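Tll1590 protein (Thermosynechococcus elongatus, PDB 6LDQ) belongs to the glycosyltransferases of the GT-B clan, the deposited chain forming a Rossmann-like domain with helices on both faces of a mixed beta-sheet. Local coordinates at residues K92-F97 against S116-W121; I8-V13 against R34-A39; I71-G76 against K98-K103; V47-R52 against I62-H67. One frame throughout, in Å; residues are numbered along the deposited sequence.

Contact 1 (K92-F97 against S116-W121)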
loop_
_atom_site.group_PDB
_atom_site.type_symbol
_atom_site.label_atom_id
_atom_site.label_comp_id
_atom_site.label_asym_id
_atom_site.label_seq_id
_atom_site.Cartn_x
_atom_site.Cartn_y
_atom_site.Cartn_z
ATOM N N LYS A 92 -3.730 15.512 -2.565
ATOM C CA LYS A 92 -2.570 15.871 -3.365
ATOM C C LYS A 92 -1.736 14.637 -3.686
ATOM O O LYS A 92 -1.204 14.516 -4.799
ATOM C CB LYS A 92 -1.723 16.920 -2.644
ATOM C CG LYS A 92 -2.468 18.224 -2.315
ATOM C CD LYS A 92 -1.701 19.082 -1.311
ATOM C CE LYS A 92 -1.823 20.562 -1.647
ATOM N NZ LYS A 92 -1.246 21.446 -0.581
ATOM N N PHE A 93 -1.609 13.716 -2.720
ATOM C CA PHE A 93 -0.886 12.465 -2.978
ATOM C C PHE A 93 -1.578 11.649 -4.053
ATOM O O PHE A 93 -0.915 11.020 -4.895
ATOM C CB PHE A 93 -0.738 11.656 -1.692
ATOM C CG PHE A 93 0.284 10.553 -1.776
ATOM C CD1 PHE A 93 -0.020 9.359 -2.404
ATOM C CD2 PHE A 93 1.532 10.709 -1.209
ATOM C CE1 PHE A 93 0.921 8.338 -2.488
ATOM C CE2 PHE A 93 2.479 9.700 -1.281
ATOM C CZ PHE A 93 2.171 8.513 -1.914
ATOM N N VAL A 94 -2.907 11.669 -4.068
ATOM C CA VAL A 94 -3.658 10.945 -5.088
ATOM C C VAL A 94 -3.385 11.522 -6.474
ATOM O O VAL A 94 -3.186 10.777 -7.441
ATOM C CB VAL A 94 -5.162 10.959 -4.758
ATOM C CG1 VAL A 94 -5.979 10.660 -5.994
ATOM C CG2 VAL A 94 -5.492 9.960 -3.617
ATOM N N GLU A 95 -3.378 12.857 -6.591
ATOM C CA GLU A 95 -3.118 13.514 -7.875
ATOM C C GLU A 95 -1.698 13.247 -8.370
ATOM O O GLU A 95 -1.482 13.009 -9.568
ATOM C CB GLU A 95 -3.347 15.034 -7.752
ATOM C CG GLU A 95 -2.416 15.877 -8.662
ATOM C CD GLU A 95 -2.639 17.390 -8.556
ATOM O OE1 GLU A 95 -3.229 17.851 -7.557
ATOM O OE2 GLU A 95 -2.212 18.118 -9.475
ATOM N N ALA A 96 -0.715 13.331 -7.472
ATOM C CA ALA A 96 0.667 13.066 -7.849
ATOM C C ALA A 96 0.849 11.624 -8.303
ATOM O O ALA A 96 1.576 11.351 -9.274
ATOM C CB ALA A 96 1.587 13.373 -6.672
ATOM N N PHE A 97 0.206 10.683 -7.600
ATOM C CA PHE A 97 0.308 9.275 -7.969
ATOM C C PHE A 97 -0.352 9.011 -9.314
ATOM O O PHE A 97 0.145 8.193 -10.109
ATOM C CB PHE A 97 -0.320 8.387 -6.889
ATOM C CG PHE A 97 -0.317 6.913 -7.241
ATOM C CD1 PHE A 97 0.795 6.130 -6.976
ATOM C CD2 PHE A 97 -1.410 6.318 -7.863
ATOM C CE1 PHE A 97 0.814 4.773 -7.312
ATOM C CE2 PHE A 97 -1.389 4.955 -8.209
ATOM C CZ PHE A 97 -0.286 4.195 -7.923
ATOM N N SER A 116 -2.579 5.595 3.550
ATOM C CA SER A 116 -2.382 5.139 2.174
ATOM C C SER A 116 -3.626 4.425 1.654
ATOM O O SER A 116 -3.935 4.496 0.461
ATOM C CB SER A 116 -1.172 4.218 2.112
ATOM O OG SER A 116 -0.058 4.797 2.778
ATOM N N GLY A 117 -4.386 3.774 2.545
ATOM C CA GLY A 117 -5.568 3.050 2.109
ATOM C C GLY A 117 -6.673 3.935 1.587
ATOM O O GLY A 117 -7.394 3.557 0.663
ATOM N N TRP A 118 -6.859 5.107 2.211
ATOM C CA TRP A 118 -7.700 6.143 1.624
ATOM C C TRP A 118 -7.296 6.411 0.172
ATOM O O TRP A 118 -8.141 6.509 -0.728
ATOM C CB TRP A 118 -7.574 7.416 2.465
ATOM C CG TRP A 118 -8.640 8.414 2.179
ATOM C CD1 TRP A 118 -9.886 8.477 2.750
ATOM C CD2 TRP A 118 -8.577 9.475 1.230
ATOM N NE1 TRP A 118 -10.590 9.532 2.215
ATOM C CE2 TRP A 118 -9.809 10.154 1.275
ATOM C CE3 TRP A 118 -7.595 9.910 0.331
ATOM C CZ2 TRP A 118 -10.086 11.263 0.468
ATOM C CZ3 TRP A 118 -7.867 11.021 -0.470
ATOM C CH2 TRP A 118 -9.104 11.690 -0.387
ATOM N N VAL A 119 -6.001 6.537 -0.068
ATOM C CA VAL A 119 -5.534 6.729 -1.442
ATOM C C VAL A 119 -5.970 5.543 -2.298
ATOM O O VAL A 119 -6.535 5.711 -3.386
ATOM C CB VAL A 119 -4.008 6.938 -1.462
ATOM C CG1 VAL A 119 -3.459 6.901 -2.897
ATOM C CG2 VAL A 119 -3.626 8.251 -0.764
ATOM N N GLY A 120 -5.770 4.325 -1.784
ATOM C CA GLY A 120 -6.220 3.149 -2.518
ATOM C C GLY A 120 -7.719 3.148 -2.742
ATOM O O GLY A 120 -8.197 2.859 -3.841
ATOM N N TRP A 121 -8.481 3.508 -1.703
ATOM C CA TRP A 121 -9.930 3.594 -1.825
ATOM C C TRP A 121 -10.355 4.583 -2.913
ATOM O O TRP A 121 -11.259 4.294 -3.706
ATOM C CB TRP A 121 -10.510 3.995 -0.469
ATOM C CG TRP A 121 -11.956 4.211 -0.471
ATOM C CD1 TRP A 121 -12.920 3.363 -0.921
ATOM C CD2 TRP A 121 -12.627 5.367 0.023
ATOM N NE1 TRP A 121 -14.164 3.923 -0.732
ATOM C CE2 TRP A 121 -14.009 5.156 -0.155
ATOM C CE3 TRP A 121 -12.192 6.562 0.595
ATOM C CZ2 TRP A 121 -14.959 6.102 0.212
ATOM C CZ3 TRP A 121 -13.139 7.503 0.963
ATOM C CH2 TRP A 121 -14.506 7.262 0.773
#

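Contact 2 (I8-V13 against R34-A39)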
loop_
_atom_site.group_PDB
_atom_site.type_symbol
_atom_site.label_atom_id
_atom_site.label_comp_id
_atom_site.label_asym_id
_atom_site.label_seq_id
_atom_site.Cartn_x
_atom_site.Cartn_y
_atom_site.Cartn_z
ATOM N N ILE A 8 3.713 -3.334 -10.440
ATOM C CA ILE A 8 2.900 -3.214 -9.203
ATOM C C ILE A 8 3.382 -1.990 -8.429
ATOM O O ILE A 8 4.509 -1.682 -8.512
ATOM C CB ILE A 8 2.941 -4.472 -8.330
ATOM C CG1 ILE A 8 4.298 -4.685 -7.684
ATOM C CG2 ILE A 8 2.416 -5.704 -9.020
ATOM C CD1 ILE A 8 4.289 -5.823 -6.752
ATOM N N ALA A 9 2.469 -1.343 -7.742
ATOM C CA ALA A 9 2.762 -0.174 -6.938
ATOM C C ALA A 9 2.471 -0.505 -5.488
ATOM O O ALA A 9 1.392 -1.024 -5.173
ATOM C CB ALA A 9 1.940 1.040 -7.385
ATOM N N LEU A 10 3.443 -0.235 -4.624
ATOM C CA LEU A 10 3.228 -0.210 -3.183
ATOM C C LEU A 10 3.158 1.255 -2.768
ATOM O O LEU A 10 3.902 2.096 -3.287
ATOM C CB LEU A 10 4.348 -0.934 -2.426
ATOM C CG LEU A 10 4.335 -2.473 -2.285
ATOM C CD1 LEU A 10 4.027 -3.206 -3.570
ATOM C CD2 LEU A 10 5.638 -2.971 -1.661
ATOM N N ILE A 11 2.240 1.571 -1.864
ATOM C CA ILE A 11 2.050 2.950 -1.435
ATOM C C ILE A 11 2.139 3.013 0.082
ATOM O O ILE A 11 1.430 2.278 0.775
ATOM C CB ILE A 11 0.699 3.519 -1.902
ATOM C CG1 ILE A 11 0.678 3.662 -3.418
ATOM C CG2 ILE A 11 0.450 4.886 -1.267
ATOM C CD1 ILE A 11 -0.696 3.912 -3.953
ATOM N N SER A 12 3.013 3.901 0.584
ATOM C CA SER A 12 3.213 4.224 1.988
ATOM C C SER A 12 3.417 5.743 2.069
ATOM O O SER A 12 4.543 6.239 2.156
ATOM C CB SER A 12 4.394 3.468 2.582
ATOM O OG SER A 12 4.529 3.735 3.962
ATOM N N VAL A 13 2.303 6.484 2.050
ATOM C CA VAL A 13 2.329 7.942 2.199
ATOM C C VAL A 13 3.362 8.345 3.240
ATOM O O VAL A 13 4.287 9.115 2.951
ATOM C CB VAL A 13 0.948 8.491 2.580
ATOM C CG1 VAL A 13 0.997 10.038 2.639
ATOM C CG2 VAL A 13 -0.125 7.994 1.618
ATOM N N ARG A 34 9.451 -0.273 2.030
ATOM C CA ARG A 34 10.784 -0.302 1.433
ATOM C C ARG A 34 11.362 -1.712 1.433
ATOM O O ARG A 34 11.891 -2.182 0.419
ATOM C CB ARG A 34 11.718 0.651 2.177
ATOM C CG ARG A 34 12.902 1.105 1.335
ATOM C CD ARG A 34 14.216 0.580 1.879
ATOM N NE ARG A 34 15.290 0.648 0.885
ATOM C CZ ARG A 34 16.570 0.421 1.163
ATOM N NH1 ARG A 34 16.930 0.106 2.402
ATOM N NH2 ARG A 34 17.489 0.504 0.210
ATOM N N GLN A 35 11.268 -2.407 2.563
ATOM C CA GLN A 35 11.864 -3.733 2.623
ATOM C C GLN A 35 11.046 -4.735 1.826
ATOM O O GLN A 35 11.609 -5.570 1.113
ATOM C CB GLN A 35 12.027 -4.167 4.075
ATOM C CG GLN A 35 13.074 -3.338 4.816
ATOM C CD GLN A 35 13.606 -4.045 6.040
ATOM O OE1 GLN A 35 14.517 -4.871 5.945
ATOM N NE2 GLN A 35 13.037 -3.731 7.202
ATOM N N LEU A 36 9.717 -4.651 1.913
ATOM C CA LEU A 36 8.863 -5.563 1.158
ATOM C C LEU A 36 9.148 -5.483 -0.341
ATOM O O LEU A 36 9.444 -6.499 -0.981
ATOM C CB LEU A 36 7.392 -5.266 1.452
ATOM C CG LEU A 36 6.355 -6.113 0.714
ATOM C CD1 LEU A 36 6.388 -7.589 1.193
ATOM C CD2 LEU A 36 4.975 -5.528 0.863
ATOM N N GLY A 37 9.099 -4.275 -0.915
ATOM C CA GLY A 37 9.235 -4.145 -2.361
ATOM C C GLY A 37 10.567 -4.650 -2.893
ATOM O O GLY A 37 10.630 -5.231 -3.980
ATOM N N GLU A 38 11.646 -4.441 -2.132
ATOM C CA GLU A 38 12.957 -4.944 -2.538
ATOM C C GLU A 38 13.005 -6.470 -2.507
ATOM O O GLU A 38 13.543 -7.101 -3.427
ATOM C CB GLU A 38 14.044 -4.361 -1.638
ATOM C CG GLU A 38 14.526 -2.972 -2.078
ATOM C CD GLU A 38 14.954 -2.100 -0.914
ATOM O OE1 GLU A 38 15.239 -2.659 0.166
ATOM O OE2 GLU A 38 15.019 -0.854 -1.085
ATOM N N ALA A 39 12.456 -7.086 -1.458
ATOM C CA ALA A 39 12.391 -8.546 -1.451
ATOM C C ALA A 39 11.454 -9.046 -2.544
ATOM O O ALA A 39 11.754 -10.033 -3.225
ATOM C CB ALA A 39 11.957 -9.050 -0.071
#

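Contact 3 (I71-G76 against K98-K103)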
loop_
_atom_site.group_PDB
_atom_site.type_symbol
_atom_site.label_atom_id
_atom_site.label_comp_id
_atom_site.label_asym_id
_atom_site.label_seq_id
_atom_site.Cartn_x
_atom_site.Cartn_y
_atom_site.Cartn_z
ATOM N N ILE A 71 9.637 6.155 -5.388
ATOM C CA ILE A 71 9.264 7.438 -5.974
ATOM C C ILE A 71 8.731 8.333 -4.855
ATOM O O ILE A 71 7.835 7.930 -4.097
ATOM C CB ILE A 71 8.228 7.244 -7.095
ATOM C CG1 ILE A 71 8.907 6.653 -8.344
ATOM C CG2 ILE A 71 7.556 8.554 -7.423
ATOM C CD1 ILE A 71 7.993 5.801 -9.215
ATOM N N ARG A 72 9.306 9.525 -4.718
ATOM C CA ARG A 72 8.887 10.463 -3.679
ATOM C C ARG A 72 8.056 11.564 -4.323
ATOM O O ARG A 72 8.528 12.269 -5.226
ATOM C CB ARG A 72 10.090 11.030 -2.926
ATOM C CG ARG A 72 10.862 9.954 -2.191
ATOM C CD ARG A 72 12.128 10.460 -1.537
ATOM N NE ARG A 72 11.844 11.237 -0.338
ATOM C CZ ARG A 72 11.611 10.709 0.858
ATOM N NH1 ARG A 72 11.629 9.394 1.014
ATOM N NH2 ARG A 72 11.354 11.503 1.895
ATOM N N LEU A 73 6.813 11.692 -3.884
ATOM C CA LEU A 73 5.878 12.584 -4.534
ATOM C C LEU A 73 5.738 13.838 -3.692
ATOM O O LEU A 73 5.679 13.766 -2.463
ATOM C CB LEU A 73 4.512 11.924 -4.721
ATOM C CG LEU A 73 4.440 10.595 -5.488
ATOM C CD1 LEU A 73 3.102 9.932 -5.223
ATOM C CD2 LEU A 73 4.641 10.820 -6.989
ATOM N N GLN A 74 5.733 14.985 -4.357
ATOM C CA GLN A 74 5.400 16.217 -3.659
ATOM C C GLN A 74 3.903 16.203 -3.389
ATOM O O GLN A 74 3.088 16.191 -4.318
ATOM C CB GLN A 74 5.821 17.437 -4.466
ATOM C CG GLN A 74 5.503 18.743 -3.751
ATOM C CD GLN A 74 6.227 19.940 -4.349
ATOM O OE1 GLN A 74 7.068 19.798 -5.244
ATOM N NE2 GLN A 74 5.902 21.132 -3.853
ATOM N N ALA A 75 3.534 16.145 -2.112
ATOM C CA ALA A 75 2.120 16.062 -1.756
ATOM C C ALA A 75 1.968 16.682 -0.366
ATOM O O ALA A 75 2.138 16.009 0.653
ATOM C CB ALA A 75 1.629 14.627 -1.799
ATOM N N GLY A 76 1.660 17.976 -0.340
ATOM C CA GLY A 76 1.681 18.721 0.891
ATOM C C GLY A 76 3.079 19.219 1.189
ATOM O O GLY A 76 4.018 19.016 0.410
ATOM N N LYS A 98 -1.471 9.695 -9.587
ATOM C CA LYS A 98 -2.209 9.456 -10.822
ATOM C C LYS A 98 -1.385 9.785 -12.066
ATOM O O LYS A 98 -1.668 9.227 -13.132
ATOM C CB LYS A 98 -3.517 10.243 -10.822
ATOM C CG LYS A 98 -4.635 9.552 -10.037
ATOM C CD LYS A 98 -5.893 10.403 -9.964
ATOM C CE LYS A 98 -6.736 10.290 -11.228
ATOM N NZ LYS A 98 -6.361 11.329 -12.228
ATOM N N ALA A 99 -0.360 10.640 -11.954
ATOM C CA ALA A 99 0.538 10.850 -13.090
ATOM C C ALA A 99 1.364 9.603 -13.399
ATOM O O ALA A 99 1.667 9.343 -14.570
ATOM C CB ALA A 99 1.474 12.035 -12.838
ATOM N N TYR A 100 1.752 8.835 -12.373
ATOM C CA TYR A 100 2.454 7.569 -12.605
ATOM C C TYR A 100 1.501 6.463 -13.031
ATOM O O TYR A 100 1.816 5.688 -13.948
ATOM C CB TYR A 100 3.227 7.147 -11.352
ATOM C CG TYR A 100 4.528 7.883 -11.176
ATOM C CD1 TYR A 100 4.573 9.130 -10.536
ATOM C CD2 TYR A 100 5.716 7.349 -11.652
ATOM C CE1 TYR A 100 5.766 9.820 -10.386
ATOM C CE2 TYR A 100 6.914 8.036 -11.506
ATOM C CZ TYR A 100 6.936 9.263 -10.872
ATOM O OH TYR A 100 8.141 9.912 -10.735
ATOM N N HIS A 101 0.352 6.349 -12.360
ATOM C CA HIS A 101 -0.647 5.355 -12.735
ATOM C C HIS A 101 -1.182 5.594 -14.143
ATOM O O HIS A 101 -1.628 4.648 -14.806
ATOM C CB HIS A 101 -1.800 5.357 -11.717
ATOM C CG HIS A 101 -2.945 4.475 -12.107
ATOM N ND1 HIS A 101 -4.087 4.957 -12.709
ATOM C CD2 HIS A 101 -3.117 3.139 -11.990
ATOM C CE1 HIS A 101 -4.916 3.954 -12.945
ATOM N NE2 HIS A 101 -4.348 2.838 -12.523
ATOM N N ALA A 102 -1.156 6.842 -14.614
ATOM C CA ALA A 102 -1.659 7.135 -15.954
ATOM C C ALA A 102 -0.802 6.494 -17.038
ATOM O O ALA A 102 -1.323 6.166 -18.104
ATOM C CB ALA A 102 -1.735 8.640 -16.190
ATOM N N LYS A 103 0.492 6.314 -16.781
ATOM C CA LYS A 103 1.431 5.689 -17.715
ATOM C C LYS A 103 1.655 4.209 -17.420
ATOM O O LYS A 103 1.623 3.374 -18.336
ATOM C CB LYS A 103 2.767 6.434 -17.657
ATOM C CG LYS A 103 3.712 6.207 -18.807
ATOM C CD LYS A 103 5.032 6.919 -18.509
ATOM C CE LYS A 103 6.043 6.737 -19.620
ATOM N NZ LYS A 103 7.427 7.023 -19.157
#

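Contact 4 (V47-R52 against I62-H67)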
loop_
_atom_site.group_PDB
_atom_site.type_symbol
_atom_site.label_atom_id
_atom_site.label_comp_id
_atom_site.label_asym_id
_atom_site.label_seq_id
_atom_site.Cartn_x
_atom_site.Cartn_y
_atom_site.Cartn_z
ATOM N N VAL A 47 8.508 -3.436 -9.168
ATOM C CA VAL A 47 7.924 -2.743 -8.012
ATOM C C VAL A 47 8.284 -1.258 -8.019
ATOM O O VAL A 47 9.463 -0.901 -7.903
ATOM C CB VAL A 47 8.398 -3.348 -6.682
ATOM C CG1 VAL A 47 7.719 -2.601 -5.504
ATOM C CG2 VAL A 47 8.188 -4.859 -6.638
ATOM N N ASP A 48 7.257 -0.401 -8.032
ATOM C CA ASP A 48 7.370 1.033 -7.786
ATOM C C ASP A 48 6.726 1.311 -6.426
ATOM O O ASP A 48 5.536 1.054 -6.256
ATOM C CB ASP A 48 6.653 1.841 -8.877
ATOM C CG ASP A 48 7.415 1.850 -10.237
ATOM O OD1 ASP A 48 8.640 1.660 -10.226
ATOM O OD2 ASP A 48 6.770 2.067 -11.283
ATOM N N MET A 49 7.508 1.818 -5.473
ATOM C CA MET A 49 7.026 2.192 -4.149
ATOM C C MET A 49 6.922 3.712 -4.072
ATOM O O MET A 49 7.856 4.413 -4.472
ATOM C CB MET A 49 7.975 1.673 -3.063
ATOM C CG MET A 49 7.993 0.150 -2.894
ATOM S SD MET A 49 9.474 -0.380 -2.010
ATOM C CE MET A 49 10.644 -0.208 -3.355
ATOM N N PHE A 50 5.793 4.218 -3.571
ATOM C CA PHE A 50 5.533 5.654 -3.503
ATOM C C PHE A 50 5.391 6.083 -2.045
ATOM O O PHE A 50 4.655 5.450 -1.268
ATOM C CB PHE A 50 4.263 6.045 -4.282
ATOM C CG PHE A 50 4.321 5.734 -5.763
ATOM C CD1 PHE A 50 4.130 4.431 -6.238
ATOM C CD2 PHE A 50 4.566 6.747 -6.683
ATOM C CE1 PHE A 50 4.193 4.162 -7.615
ATOM C CE2 PHE A 50 4.630 6.478 -8.055
ATOM C CZ PHE A 50 4.442 5.180 -8.516
ATOM N N THR A 51 6.116 7.137 -1.677
ATOM C CA THR A 51 5.966 7.802 -0.396
ATOM C C THR A 51 6.001 9.302 -0.667
ATOM O O THR A 51 6.250 9.745 -1.797
ATOM C CB THR A 51 7.052 7.338 0.608
ATOM O OG1 THR A 51 6.808 7.919 1.908
ATOM C CG2 THR A 51 8.470 7.688 0.124
ATOM N N ARG A 52 5.690 10.096 0.357
ATOM C CA ARG A 52 5.703 11.535 0.187
ATOM C C ARG A 52 7.117 12.083 0.339
ATOM O O ARG A 52 7.964 11.510 1.033
ATOM C CB ARG A 52 4.765 12.222 1.201
ATOM C CG ARG A 52 5.201 12.080 2.664
ATOM C CD ARG A 52 4.153 12.734 3.612
ATOM N NE ARG A 52 3.739 14.016 3.065
ATOM C CZ ARG A 52 4.237 15.180 3.468
ATOM N NH1 ARG A 52 5.122 15.198 4.452
ATOM N NH2 ARG A 52 3.847 16.320 2.895
ATOM N N ILE A 62 14.449 7.006 -6.380
ATOM C CA ILE A 62 15.616 6.288 -5.883
ATOM C C ILE A 62 15.535 4.869 -6.415
ATOM O O ILE A 62 14.675 4.088 -5.991
ATOM C CB ILE A 62 15.708 6.290 -4.356
ATOM C CG1 ILE A 62 15.816 7.719 -3.833
ATOM C CG2 ILE A 62 16.922 5.478 -3.906
ATOM C CD1 ILE A 62 16.110 7.803 -2.362
ATOM N N GLU A 63 16.436 4.531 -7.329
ATOM C CA GLU A 63 16.497 3.190 -7.887
ATOM C C GLU A 63 17.235 2.254 -6.930
ATOM O O GLU A 63 18.327 2.570 -6.443
ATOM C CB GLU A 63 17.178 3.228 -9.258
ATOM C CG GLU A 63 16.243 3.705 -10.376
ATOM C CD GLU A 63 16.996 4.108 -11.633
ATOM O OE1 GLU A 63 16.345 4.391 -12.657
ATOM O OE2 GLU A 63 18.241 4.161 -11.586
ATOM N N HIS A 64 16.613 1.118 -6.632
ATOM C CA HIS A 64 17.251 0.081 -5.836
ATOM C C HIS A 64 17.743 -1.081 -6.677
ATOM O O HIS A 64 18.711 -1.741 -6.290
ATOM C CB HIS A 64 16.286 -0.427 -4.765
ATOM C CG HIS A 64 15.653 0.668 -3.963
ATOM N ND1 HIS A 64 16.350 1.406 -3.030
ATOM C CD2 HIS A 64 14.388 1.147 -3.952
ATOM C CE1 HIS A 64 15.541 2.292 -2.478
ATOM N NE2 HIS A 64 14.347 2.162 -3.026
ATOM N N SER A 65 17.115 -1.325 -7.826
ATOM C CA SER A 65 17.482 -2.402 -8.739
ATOM C C SER A 65 16.775 -2.154 -10.068
ATOM O O SER A 65 15.883 -1.299 -10.126
ATOM C CB SER A 65 17.115 -3.759 -8.129
ATOM O OG SER A 65 17.818 -3.964 -6.913
ATOM N N PRO A 66 17.158 -2.850 -11.168
ATOM C CA PRO A 66 16.548 -2.572 -12.480
ATOM C C PRO A 66 15.027 -2.564 -12.512
ATOM O O PRO A 66 14.438 -1.943 -13.403
ATOM C CB PRO A 66 17.094 -3.705 -13.363
ATOM C CG PRO A 66 18.408 -4.031 -12.768
ATOM C CD PRO A 66 18.277 -3.809 -11.282
ATOM N N HIS A 67 14.368 -3.252 -11.580
ATOM C CA HIS A 67 12.910 -3.259 -11.574
ATOM C C HIS A 67 12.342 -2.865 -10.220
ATOM O O HIS A 67 11.195 -3.202 -9.929
ATOM C CB HIS A 67 12.366 -4.625 -11.994
ATOM C CG HIS A 67 13.052 -5.205 -13.190
ATOM N ND1 HIS A 67 13.996 -6.203 -13.089
ATOM C CD2 HIS A 67 12.922 -4.939 -14.511
ATOM C CE1 HIS A 67 14.424 -6.524 -14.298
ATOM N NE2 HIS A 67 13.787 -5.772 -15.181
HETATM O O HOH W 1 10.146 -0.699 -10.864
#

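Contact 1 (K92-F97 against S116-W121)
Val94 puts one methyl, CG2, into the fork of Val119, and the tightest part of this helix pair is built round that methyl. It lies 3.7 Å from Val119 CG1, and Val119 CG2 is almost as near at 3.8 Å, so both branches of one valine grip a single branch of the other. The two side chains slide past each other in opposite directions. In Val94, with CG1 anti to the backbone N (chi1 160°), it is CG2 that is left facing the partner helix. On the buried flank Val119 CG2 also meets Phe93, whose ring atom CD1 is 4.1 Å away and whose side chain crosses the valine at about a right angle. Helices 90-104 and 113-126 lie on one face of a Rossmann-like sheet, each linking two of its parallel strands; their short segments cross at -57° with 9.9 Å between axes. Phe93 and Phe97 continue inward from here onto Ile11 and Leu73. Toward solvent the packing is slacker, and Val94 and Trp118 are partly exposed, unlike Val119 and Phe93. Trp118 leaves its helix to one side, and the far rim of the indole meets Val94 obliquely, with Trp118 CZ3 4.1 Å from Val94 CG2. The same indole packs edge-to-face with Phe87 and brings its NE1 into the plane of the Trp121 ring at the edge.

Contact 2 (I8-V13 against R34-A39)
Leu10, the strand residue that meets helix 32-42, is fixed first through its backbone: Leu10 O probably accepts a hydrogen bond from Phe50 N, and its main chain is also bonded to Asp48. Held in this way by the neighbouring strand, Leu10 turns its side chain to the helix, with CG beside the backbone N (chi1 -82°), and does all its touching with one methyl. That methyl, Leu10 CD2, lies 3.7 Å from Leu36 CD2, the two leucines crossing at about a right angle. Leu10 CD2 is also 3.8 Å from Gly37 N, for the glycine carries no side chain to hold the strand off and the methyl settles against bare helix backbone. Strand 8-11, helix 32-42 and strand 47-52 make up the first beta-alpha-beta crossover of the Rossmann-like domain, with the helix covering the face of the sheet reached by Leu10. Ala9 and Ile11 face the other way, onto Phe97 and Phe93 of helix 90-104. Leu36 is further enclosed by Ile203 of helix 200-216 and by His110. On the outer side of helix 32-42, Arg34 and Glu38 form a short salt bridge, and both side chains touch His64.

Contact 3 (I71-G76 against K98-K103)
Tyr100 overlaps two branched side chains of strand 68-73, Ile71 and Leu73, which stand two residues apart and so project from the same side of the strand. Ile71 takes the larger share. Its CD1 is 3.4 Å from Tyr100 CE2, a close approach, while its other branch covers the phenol end, with Ile71 CG2 3.6 Å from Tyr100 CZ. The isoleucine and the tyrosine come from opposite directions, and both methyls reach the ring because CG2 is anti to the backbone N while CG1 and CD1 run out toward the helix (chi1 -74°, chi2 151°). Leu73 slides past the ring and contributes one methyl, CD2, 3.7 Å from Tyr100 CE1. Ile71 CD1 and Leu73 CD2 both meet the ring at a slant, and no hydrogen bond crosses between the segments. Arg72, between the two, points from the helix and forms a salt bridge with Asp58. Ile71 is tied by backbone hydrogen bonds to strand 47-52, from which Phe50 packs edge-to-face with Tyr100; Leu73 lies under Phe93, Ala96 and Phe97. Tyr100 thus adds Ile71 to the part of strand 68-73 that helix 90-104 covers, beside Phe50 of strand 47-52.

Contact 4 (V47-R52 against I62-H67)
Met49 and His64 cross obliquely, the methionine methyl coming to the imidazole at a slant. Met49 CE lies 4.0 Å from His64 CD2, and the thioether gets there by a bend at its last torsion (chi3 -76°) that turns the methyl toward the histidine. A hydrogen bond from its NE2 to Thr70 holds the histidine ring at its polar end. Over one face of the His64 ring, toward the rim, lies Ile62 O, 3.5 Å above the plane. The ring as a whole lies between the sheet edge and helix 32-42.

At the far end of the contact the meeting is between main chains. Val47 N donates to His67 O over 2.8 Å, with an angle of 164° at the hydrogen. A water molecule near the same carbonyl can donate to Asp48 OD1 (2.9 Å) and, weakly, to His67 O, though it has more acceptors near it than protons; Asp48 also forms a salt bridge with Arg69. The His67 side chain leads away from strand 47-52 and stacks its ring on His46. The chain turns a corner at His64 and, past His67, enters strand 68-73, the parallel neighbour of strand 47-52. His64 and Ser65 both face Cys68, which makes this corner a classic beta bulge in the antiparallel pair at the edge of the sheet.

In the fold
From the N terminus, contact 2 closes first, bringing helix 32-42 back over strand 8-11. Contact 4 follows in series, folding the edge hairpin beside strand 47-52, which pairs with strand 8-11; the centres of these two contacts are about 7 Å apart. Contacts 3 and 1 come next and cross, since 92-97 opens before 98-103 closes contact 3: helix 90-104 serves both, tying strand 68-73 and helix 113-126 to the same helix. None of the four is nested. Contact 2 covers one face of the sheet and contacts 1 and 3 the other, while the aromatic residues Phe50, Phe93 and Phe97 join contact 1 to contact 4.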